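Local structure of ActII protein (Streptomyces coelicolor, 2OPT) at residues A[14-17]-A[18-22]; A[57-60]-A[61-64]; A[176-179]-A[180-184]; A[197-200]-A[201-205]. The protein probably represses transcription as a TetR-family DNA-binding protein, and binds actinorhodin or its biosynthetic precursor (S)-DNPA. One frame throughout, in Å; residues are numbered along the deposited sequence.

Contact 1: A[14-17]-A[18-22]; sequences TALG and ILDAE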
loop_
_atom_site.group_PDB
_atom_site.type_symbol
_atom_site.label_atom_id
_atom_site.label_comp_id
_atom_site.label_asym_id
_atom_site.label_seq_id
_atom_site.Cartn_x
_atom_site.Cartn_y
_atom_site.Cartn_z
ATOM N N THR A 14 11.212 -14.107 21.857
ATOM C CA THR A 14 12.568 -13.566 21.879
ATOM C C THR A 14 12.844 -12.819 20.596
ATOM O O THR A 14 13.369 -11.732 20.624
ATOM C CB THR A 14 13.569 -14.746 22.054
ATOM O OG1 THR A 14 13.295 -15.375 23.318
ATOM C CG2 THR A 14 15.030 -14.272 22.038
ATOM N N ALA A 15 12.489 -13.422 19.457
ATOM C CA ALA A 15 12.648 -12.762 18.179
ATOM C C ALA A 15 11.901 -11.426 18.052
ATOM O O ALA A 15 12.464 -10.412 17.578
ATOM C CB ALA A 15 12.207 -13.728 17.043
ATOM N N LEU A 16 10.653 -11.401 18.492
ATOM C CA LEU A 16 9.886 -10.194 18.484
ATOM C C LEU A 16 10.548 -9.127 19.371
ATOM O O LEU A 16 10.515 -7.950 19.069
ATOM C CB LEU A 16 8.481 -10.513 19.006
ATOM C CG LEU A 16 7.543 -9.292 19.078
ATOM C CD1 LEU A 16 7.341 -8.668 17.672
ATOM C CD2 LEU A 16 6.199 -9.707 19.713
ATOM N N GLY A 17 11.181 -9.553 20.447
ATOM C CA GLY A 17 11.830 -8.613 21.380
ATOM C C GLY A 17 13.009 -7.946 20.656
ATOM O O GLY A 17 13.246 -6.733 20.768
ATOM N N ILE A 18 13.741 -8.732 19.878
ATOM C CA ILE A 18 14.895 -8.201 19.138
ATOM C C ILE A 18 14.394 -7.169 18.133
ATOM O O ILE A 18 14.892 -6.057 18.084
ATOM C CB ILE A 18 15.720 -9.342 18.437
ATOM C CG1 ILE A 18 16.428 -10.187 19.519
ATOM C CG2 ILE A 18 16.751 -8.762 17.435
ATOM C CD1 ILE A 18 16.743 -11.645 19.052
ATOM N N LEU A 19 13.438 -7.582 17.315
ATOM C CA LEU A 19 12.733 -6.721 16.349
ATOM C C LEU A 19 12.258 -5.413 16.985
ATOM O O LEU A 19 12.474 -4.334 16.462
ATOM C CB LEU A 19 11.512 -7.459 15.840
ATOM C CG LEU A 19 11.246 -7.839 14.388
ATOM C CD1 LEU A 19 9.728 -7.878 14.123
ATOM C CD2 LEU A 19 11.873 -6.842 13.444
ATOM N N ASP A 20 11.561 -5.510 18.104
ATOM C CA ASP A 20 10.985 -4.319 18.748
ATOM C C ASP A 20 12.087 -3.323 19.134
ATOM O O ASP A 20 11.902 -2.099 19.031
ATOM C CB ASP A 20 10.155 -4.733 19.976
ATOM C CG ASP A 20 8.748 -5.303 19.590
ATOM O OD1 ASP A 20 8.346 -5.171 18.435
ATOM O OD2 ASP A 20 8.047 -5.872 20.449
ATOM N N ALA A 21 13.224 -3.850 19.583
ATOM C CA ALA A 21 14.269 -2.988 20.155
ATOM C C ALA A 21 15.279 -2.579 19.105
ATOM O O ALA A 21 15.929 -1.548 19.261
ATOM C CB ALA A 21 14.988 -3.694 21.338
ATOM N N GLU A 22 15.441 -3.392 18.059
ATOM C CA GLU A 22 16.576 -3.204 17.178
ATOM C C GLU A 22 16.245 -3.263 15.672
ATOM O O GLU A 22 17.083 -2.935 14.816
ATOM C CB GLU A 22 17.690 -4.195 17.547
ATOM C CG GLU A 22 18.275 -3.982 18.945
ATOM C CD GLU A 22 19.296 -5.038 19.275
ATOM O OE1 GLU A 22 20.044 -5.428 18.365
ATOM O OE2 GLU A 22 19.333 -5.501 20.427
#
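D20 folds back over L16 one turn earlier in the same helix, and its side chain can be followed atom by atom. CB lies 3.4 Å from L16 O, the carbonyl that also takes the backbone bond from D20 N (D20 N to L16 O 2.8 Å, N-H...O 158°). CG keeps close to that oxygen. With chi1 at -78° CG stands beside the backbone N and opposite the carbonyl carbon, which turns the carboxylate back toward the preceding turn. There it spreads over the isobutyl group of L16: D20 OD1 meets L16 CD1 at 3.7 Å, and D20 OD2 meets L16 CG at 3.7 Å. These are contacts of charge with hydrocarbon and carry no bond; OD1 is hydrogen-bonded to H93 ND1, a bond consistent with the acid's place across the leucine. L16 CD1 also approaches L19 CD1 at 4.3 Å, so the leucine touches the acid and the apolar L19 together. On another side of the helix, I18 lays CG1 3.6 Å and CD1 3.7 Å from T14 O, which is bonded to I18 N. T14 OG1 is held by R10 O in the turn before. The four i to i+4 backbone bonds that join the two segments are ordinary helical ones. A15, L16 and L19 face V57 of helix 50-61, whereas T14 and A15 meet L32 of helix 29-36. This is the first helix of a TetR-type DNA-binding domain, packed against the predicted helix-turn-helix.

Contact 2: A[57-60]-A[61-64]; sequences VFDI and VLTE
The F58 ring has L62 CD1 over one face; L62 CD2 stands on the same side, beyond the outline of the ring, 4.2 Å from F58 CE1. Around this pair the ring also meets I99 and A100 of helix 96-100 and the loop residues R103 and P105. The other flat group is the carboxylate of D59, whose side chain crosses that of L62 at about a right angle, with D59 OD1 4.1 Å from L62 CD1. Both of its oxygens accept backbone N-H groups of helix 108-123: OD2 from N109 and OD1 from G110. The acid thus sits at the N-terminal end of that helix, where the helix dipole would probably favour its negative charge. In TetR-family proteins the helix corresponding to 50-61 connects the DNA-binding part to the ligand-binding body, and here its C-terminal turn touches helices 8-22, 96-100 and 108-123. The backbone bonding slackens in this turn: L62 N reaches D59 O at 3.2 Å in a weak i to i+3 bond bent to 135°. V61 is packed tightly, its CG2 3.0 Å from F58 O and 3.5 Å from V57 O. Its chi1 of -68° places CG2 between the backbone N and the carbonyl carbon and sends CG1 toward I60, whose CG2 is 4.1 Å from V61 CG1. Farther on, T63 rests its CG2 3.4 Å from I60 O.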
loop_
_atom_site.group_PDB
_atom_site.type_symbol
_atom_site.label_atom_id
_atom_site.label_comp_id
_atom_site.label_asym_id
_atom_site.label_seq_id
_atom_site.Cartn_x
_atom_site.Cartn_y
_atom_site.Cartn_z
ATOM N N VAL A 57 6.588 -14.575 13.619
ATOM C CA VAL A 57 6.626 -13.305 14.346
ATOM C C VAL A 57 5.380 -12.528 13.872
ATOM O O VAL A 57 4.644 -11.975 14.666
ATOM C CB VAL A 57 7.919 -12.554 14.046
ATOM C CG1 VAL A 57 7.864 -11.139 14.565
ATOM C CG2 VAL A 57 9.148 -13.257 14.671
ATOM N N PHE A 58 5.112 -12.555 12.567
ATOM C CA PHE A 58 3.925 -11.891 12.071
ATOM C C PHE A 58 2.657 -12.435 12.723
ATOM O O PHE A 58 1.812 -11.653 13.168
ATOM C CB PHE A 58 3.865 -11.984 10.531
ATOM C CG PHE A 58 2.665 -11.277 9.899
ATOM C CD1 PHE A 58 2.194 -10.072 10.405
ATOM C CD2 PHE A 58 2.062 -11.808 8.764
ATOM C CE1 PHE A 58 1.106 -9.424 9.818
ATOM C CE2 PHE A 58 0.990 -11.169 8.159
ATOM C CZ PHE A 58 0.520 -9.970 8.676
ATOM N N ASP A 59 2.510 -13.762 12.809
ATOM C CA ASP A 59 1.275 -14.281 13.384
ATOM C C ASP A 59 1.154 -14.003 14.867
ATOM O O ASP A 59 0.049 -13.775 15.386
ATOM C CB ASP A 59 1.133 -15.770 13.147
ATOM C CG ASP A 59 -0.290 -16.213 13.326
ATOM O OD1 ASP A 59 -1.129 -15.820 12.484
ATOM O OD2 ASP A 59 -0.590 -16.812 14.397
ATOM N N ILE A 60 2.269 -13.991 15.581
ATOM C CA ILE A 60 2.138 -13.862 17.035
ATOM C C ILE A 60 1.585 -12.515 17.534
ATOM O O ILE A 60 0.892 -12.445 18.552
ATOM C CB ILE A 60 3.459 -14.229 17.716
ATOM C CG1 ILE A 60 3.149 -14.847 19.075
ATOM C CG2 ILE A 60 4.426 -12.985 17.818
ATOM C CD1 ILE A 60 4.325 -15.545 19.658
ATOM N N VAL A 61 1.939 -11.427 16.851
ATOM C CA VAL A 61 1.498 -10.084 17.238
ATOM C C VAL A 61 -0.002 -9.861 16.879
ATOM O O VAL A 61 -0.643 -8.983 17.407
ATOM C CB VAL A 61 2.362 -9.013 16.505
ATOM C CG1 VAL A 61 3.748 -9.064 17.013
ATOM C CG2 VAL A 61 2.395 -9.269 14.950
ATOM N N LEU A 62 -0.533 -10.636 15.929
ATOM C CA LEU A 62 -1.930 -10.519 15.498
ATOM C C LEU A 62 -2.916 -10.878 16.581
ATOM O O LEU A 62 -4.091 -10.555 16.475
ATOM C CB LEU A 62 -2.189 -11.418 14.302
ATOM C CG LEU A 62 -1.501 -10.955 13.015
ATOM C CD1 LEU A 62 -1.889 -11.871 11.801
ATOM C CD2 LEU A 62 -1.949 -9.530 12.714
ATOM N N THR A 63 -2.426 -11.545 17.629
ATOM C CA THR A 63 -3.191 -11.726 18.821
ATOM C C THR A 63 -3.657 -10.389 19.337
ATOM O O THR A 63 -4.681 -10.319 19.996
ATOM C CB THR A 63 -2.380 -12.458 19.943
ATOM O OG1 THR A 63 -3.324 -13.025 20.843
ATOM C CG2 THR A 63 -1.491 -11.507 20.750
ATOM N N GLU A 64 -2.887 -9.315 19.053
ATOM C CA GLU A 64 -3.184 -7.945 19.561
ATOM C C GLU A 64 -4.357 -7.245 18.900
ATOM O O GLU A 64 -4.849 -6.218 19.375
ATOM C CB GLU A 64 -1.939 -7.059 19.387
ATOM C CG GLU A 64 -0.685 -7.577 20.096
ATOM C CD GLU A 64 0.501 -6.587 20.081
ATOM O OE1 GLU A 64 0.338 -5.389 19.760
ATOM O OE2 GLU A 64 1.601 -7.029 20.428
#

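Contact 3: A[176-179]-A[180-184]; sequences SLPA and TSFPN
P178 O takes two backbone donors, F182 N at 2.9 Å, nearly along the C=O axis, and S181 N at 2.7 Å, well above the carbonyl plane, so that one oxygen closes both an i to i+4 and an i to i+3 turn. The phenyl group of F182 then turns back beside the start of this turn. Its CG stands beside the backbone N (chi1 -62°), which sets CD2 3.9 Å from L177 CG and brings P178 O to the ring edge, near its plane. The leucine approaches the ring obliquely, and its CD2 lies 4.0 Å from F182 CB. F182 occupies the N-cap position of helix 183-187, and P183, which has no N-H to give, opens the first turn of that helix, a place where proline fits readily. The proline ring leans on the preceding turn, P183 CD lying 3.6 Å from A179 O. This link between helices 164-175 and 183-187 reaches the second subunit, where L177 packs on M111, F182 and P183 on E115, and N184 bonds to E115 and R122. An alanine in place of L177 would remove CG and both methyls, and is likely to leave the F182 ring freer to turn and a gap beside M111 of the second subunit. On the exposed side, P178 CB meets S181 CB at 4.0 Å.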
loop_
_atom_site.group_PDB
_atom_site.type_symbol
_atom_site.label_atom_id
_atom_site.label_comp_id
_atom_site.label_asym_id
_atom_site.label_seq_id
_atom_site.Cartn_x
_atom_site.Cartn_y
_atom_site.Cartn_z
ATOM N N SER A 176 5.411 28.570 -2.275
ATOM C CA SER A 176 6.083 29.647 -3.026
ATOM C C SER A 176 6.173 29.416 -4.549
ATOM O O SER A 176 6.971 30.051 -5.234
ATOM C CB SER A 176 7.465 29.941 -2.428
ATOM O OG SER A 176 8.434 28.994 -2.869
ATOM N N LEU A 177 5.354 28.497 -5.068
ATOM C CA LEU A 177 5.140 28.322 -6.519
ATOM C C LEU A 177 4.377 29.513 -7.073
ATOM O O LEU A 177 3.593 30.134 -6.328
ATOM C CB LEU A 177 4.326 27.053 -6.766
ATOM C CG LEU A 177 4.909 25.749 -7.366
ATOM C CD1 LEU A 177 6.430 25.560 -7.278
ATOM C CD2 LEU A 177 4.146 24.555 -6.812
ATOM N N PRO A 178 4.578 29.842 -8.377
ATOM C CA PRO A 178 3.785 30.942 -8.941
ATOM C C PRO A 178 2.294 30.600 -8.910
ATOM O O PRO A 178 1.861 29.667 -9.590
ATOM C CB PRO A 178 4.299 31.068 -10.403
ATOM C CG PRO A 178 5.553 30.328 -10.475
ATOM C CD PRO A 178 5.494 29.258 -9.374
ATOM N N ALA A 179 1.534 31.358 -8.104
ATOM C CA ALA A 179 0.102 31.163 -7.894
ATOM C C ALA A 179 -0.708 31.239 -9.186
ATOM O O ALA A 179 -1.793 30.710 -9.272
ATOM C CB ALA A 179 -0.411 32.180 -6.889
ATOM N N THR A 180 -0.156 31.918 -10.187
ATOM C CA THR A 180 -0.774 32.018 -11.507
ATOM C C THR A 180 -0.645 30.670 -12.216
ATOM O O THR A 180 -1.543 30.279 -12.959
ATOM C CB THR A 180 -0.153 33.183 -12.374
ATOM O OG1 THR A 180 1.277 33.056 -12.417
ATOM C CG2 THR A 180 -0.523 34.551 -11.795
ATOM N N SER A 181 0.448 29.947 -11.930
ATOM C CA SER A 181 0.734 28.678 -12.584
ATOM C C SER A 181 0.150 27.459 -11.841
ATOM O O SER A 181 -0.317 26.491 -12.454
ATOM C CB SER A 181 2.253 28.513 -12.744
ATOM O OG SER A 181 2.777 29.289 -13.814
ATOM N N PHE A 182 0.186 27.513 -10.518
ATOM C CA PHE A 182 -0.175 26.350 -9.700
ATOM C C PHE A 182 -1.154 26.728 -8.589
ATOM O O PHE A 182 -0.851 26.543 -7.394
ATOM C CB PHE A 182 1.086 25.664 -9.158
ATOM C CG PHE A 182 1.983 25.118 -10.248
ATOM C CD1 PHE A 182 1.792 23.833 -10.752
ATOM C CD2 PHE A 182 3.018 25.904 -10.778
ATOM C CE1 PHE A 182 2.622 23.324 -11.801
ATOM C CE2 PHE A 182 3.846 25.409 -11.784
ATOM C CZ PHE A 182 3.631 24.120 -12.303
ATOM N N PRO A 183 -2.334 27.239 -8.978
ATOM C CA PRO A 183 -3.272 27.737 -7.972
ATOM C C PRO A 183 -3.702 26.707 -6.924
ATOM O O PRO A 183 -3.760 27.017 -5.720
ATOM C CB PRO A 183 -4.478 28.187 -8.807
ATOM C CG PRO A 183 -4.305 27.544 -10.149
ATOM C CD PRO A 183 -2.855 27.394 -10.346
ATOM N N ASN A 184 -4.021 25.504 -7.378
ATOM C CA ASN A 184 -4.404 24.433 -6.468
ATOM C C ASN A 184 -3.261 23.939 -5.607
ATOM O O ASN A 184 -3.464 23.675 -4.436
ATOM C CB ASN A 184 -5.079 23.276 -7.211
ATOM C CG ASN A 184 -6.360 23.704 -7.873
ATOM O OD1 ASN A 184 -7.391 23.789 -7.229
ATOM N ND2 ASN A 184 -6.303 23.995 -9.158
#

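Contact 4: A[197-200]-A[201-205]; sequences SDRR and FELGL
R199 lays its guanidinium flat on L203, one turn further along the helix: L203 CG sits 4.0 Å above the plane, over the centre of the group, at R199 CZ. The arginine leaves with CG anti to the backbone N (chi1 -175°) and then bends at chi2 (52°), which carries the chain along the helix until the face covers the leucine. L203 CD1 is 4.1 Å from R199 NE, and L203 CD2 is 4.1 Å from R199 NH2, so the two methyls face different nitrogens from the same side. The backbone ties the same pair together, L203 N to R199 O being nearly straight at 3.0 Å. The polar end turns to the second subunit, where NE makes a salt bridge to E129, and L203 packs on Y133 of that subunit. A methionine in place of R199 would probably leave E129 of the second subunit without its ionic mate, and L203 without its flat charged cover. F201, on the inward side, presses CB 3.3 Å from S197 O, the acceptor of its own N-H. Its ring meets that of F141, the planes about 20° apart. R200 is held by E145 and E148. Helix 197-219 packs on helix 128-150 of its own chain, while R199, R200 and L203 reach the start of helix 128-150 of the second subunit, consistent with the helical-bundle dimer interface of TetR-family proteins.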
loop_
_atom_site.group_PDB
_atom_site.type_symbol
_atom_site.label_atom_id
_atom_site.label_comp_id
_atom_site.label_asym_id
_atom_site.label_seq_id
_atom_site.Cartn_x
_atom_site.Cartn_y
_atom_site.Cartn_z
ATOM N N SER A 197 -0.714 12.000 10.625
ATOM C CA SER A 197 -1.095 10.595 10.515
ATOM C C SER A 197 -2.503 10.269 10.976
ATOM O O SER A 197 -3.199 9.498 10.342
ATOM C CB SER A 197 -0.081 9.727 11.271
ATOM O OG SER A 197 1.136 9.735 10.529
ATOM N N ASP A 198 -2.890 10.780 12.136
ATOM C CA ASP A 198 -4.203 10.507 12.703
ATOM C C ASP A 198 -5.286 10.986 11.733
ATOM O O ASP A 198 -6.280 10.302 11.470
ATOM C CB ASP A 198 -4.346 11.257 14.001
ATOM C CG ASP A 198 -3.650 10.568 15.180
ATOM O OD1 ASP A 198 -3.071 9.480 15.015
ATOM O OD2 ASP A 198 -3.684 11.139 16.301
ATOM N N ARG A 199 -5.066 12.166 11.184
ATOM C CA ARG A 199 -6.031 12.785 10.340
ATOM C C ARG A 199 -6.134 11.981 9.067
ATOM O O ARG A 199 -7.234 11.643 8.706
ATOM C CB ARG A 199 -5.653 14.247 10.060
ATOM C CG ARG A 199 -6.704 15.060 9.256
ATOM C CD ARG A 199 -8.114 14.988 9.868
ATOM N NE ARG A 199 -9.043 15.741 9.020
ATOM C CZ ARG A 199 -10.357 15.531 8.907
ATOM N NH1 ARG A 199 -10.965 14.571 9.600
ATOM N NH2 ARG A 199 -11.064 16.304 8.086
ATOM N N ARG A 200 -5.008 11.646 8.418
ATOM C CA ARG A 200 -5.019 10.827 7.179
ATOM C C ARG A 200 -5.680 9.500 7.471
ATOM O O ARG A 200 -6.596 9.099 6.816
ATOM C CB ARG A 200 -3.600 10.480 6.718
ATOM C CG ARG A 200 -2.736 11.597 6.208
ATOM C CD ARG A 200 -1.231 11.158 6.159
ATOM N NE ARG A 200 -1.011 10.045 5.241
ATOM C CZ ARG A 200 -0.994 10.169 3.910
ATOM N NH1 ARG A 200 -1.177 11.368 3.354
ATOM N NH2 ARG A 200 -0.809 9.100 3.131
ATOM N N PHE A 201 -5.252 8.832 8.522
ATOM C CA PHE A 201 -5.887 7.572 8.880
ATOM C C PHE A 201 -7.424 7.662 9.013
ATOM O O PHE A 201 -8.145 6.822 8.493
ATOM C CB PHE A 201 -5.314 7.003 10.169
ATOM C CG PHE A 201 -5.691 5.569 10.389
ATOM C CD1 PHE A 201 -5.107 4.572 9.656
ATOM C CD2 PHE A 201 -6.672 5.243 11.323
ATOM C CE1 PHE A 201 -5.483 3.254 9.835
ATOM C CE2 PHE A 201 -7.056 3.916 11.531
ATOM C CZ PHE A 201 -6.457 2.931 10.808
ATOM N N GLU A 202 -7.931 8.665 9.725
ATOM C CA GLU A 202 -9.370 8.706 9.924
ATOM C C GLU A 202 -10.121 9.058 8.639
ATOM O O GLU A 202 -11.130 8.408 8.314
ATOM C CB GLU A 202 -9.763 9.584 11.124
ATOM C CG GLU A 202 -9.341 9.009 12.515
ATOM C CD GLU A 202 -9.935 7.636 12.928
ATOM O OE1 GLU A 202 -11.138 7.312 12.703
ATOM O OE2 GLU A 202 -9.162 6.881 13.552
ATOM N N LEU A 203 -9.586 10.002 7.853
ATOM C CA LEU A 203 -10.169 10.312 6.560
ATOM C C LEU A 203 -10.232 9.080 5.672
ATOM O O LEU A 203 -11.276 8.811 5.085
ATOM C CB LEU A 203 -9.349 11.391 5.811
ATOM C CG LEU A 203 -9.690 12.830 6.071
ATOM C CD1 LEU A 203 -8.690 13.805 5.391
ATOM C CD2 LEU A 203 -11.124 13.080 5.560
ATOM N N GLY A 204 -9.131 8.350 5.526
ATOM C CA GLY A 204 -9.146 7.160 4.632
ATOM C C GLY A 204 -10.102 6.095 5.160
ATOM O O GLY A 204 -10.759 5.410 4.406
ATOM N N LEU A 205 -10.140 5.889 6.482
ATOM C CA LEU A 205 -11.137 4.999 7.072
ATOM C C LEU A 205 -12.587 5.411 6.703
ATOM O O LEU A 205 -13.351 4.591 6.270
ATOM C CB LEU A 205 -10.953 4.990 8.623
ATOM C CG LEU A 205 -11.226 3.735 9.410
ATOM C CD1 LEU A 205 -10.584 2.552 8.751
ATOM C CD2 LEU A 205 -10.721 3.944 10.911
#

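How the contacts relate
Contacts 1 and 2 belong to one packed region and touch: L16 CD1 meets V61 CG1 at 3.7 Å, and L19 CD1 meets V57 CG1 at 3.8 Å, so helices 8-22 and 50-61 share an apolar seam. Both are partly buried, and neither meets the second subunit. Contacts 3 and 4, about 27 Å apart between centres, both do: contact 3 as a surface turn far from the chain's centre, contact 4 as a partly buried helix. The chemistry follows place. Aliphatic packing dominates the first pair, with acids tied to H93 or to a helix start, whereas a proline-bounded turn serves contact 3 and arginine salt bridges surround contact 4.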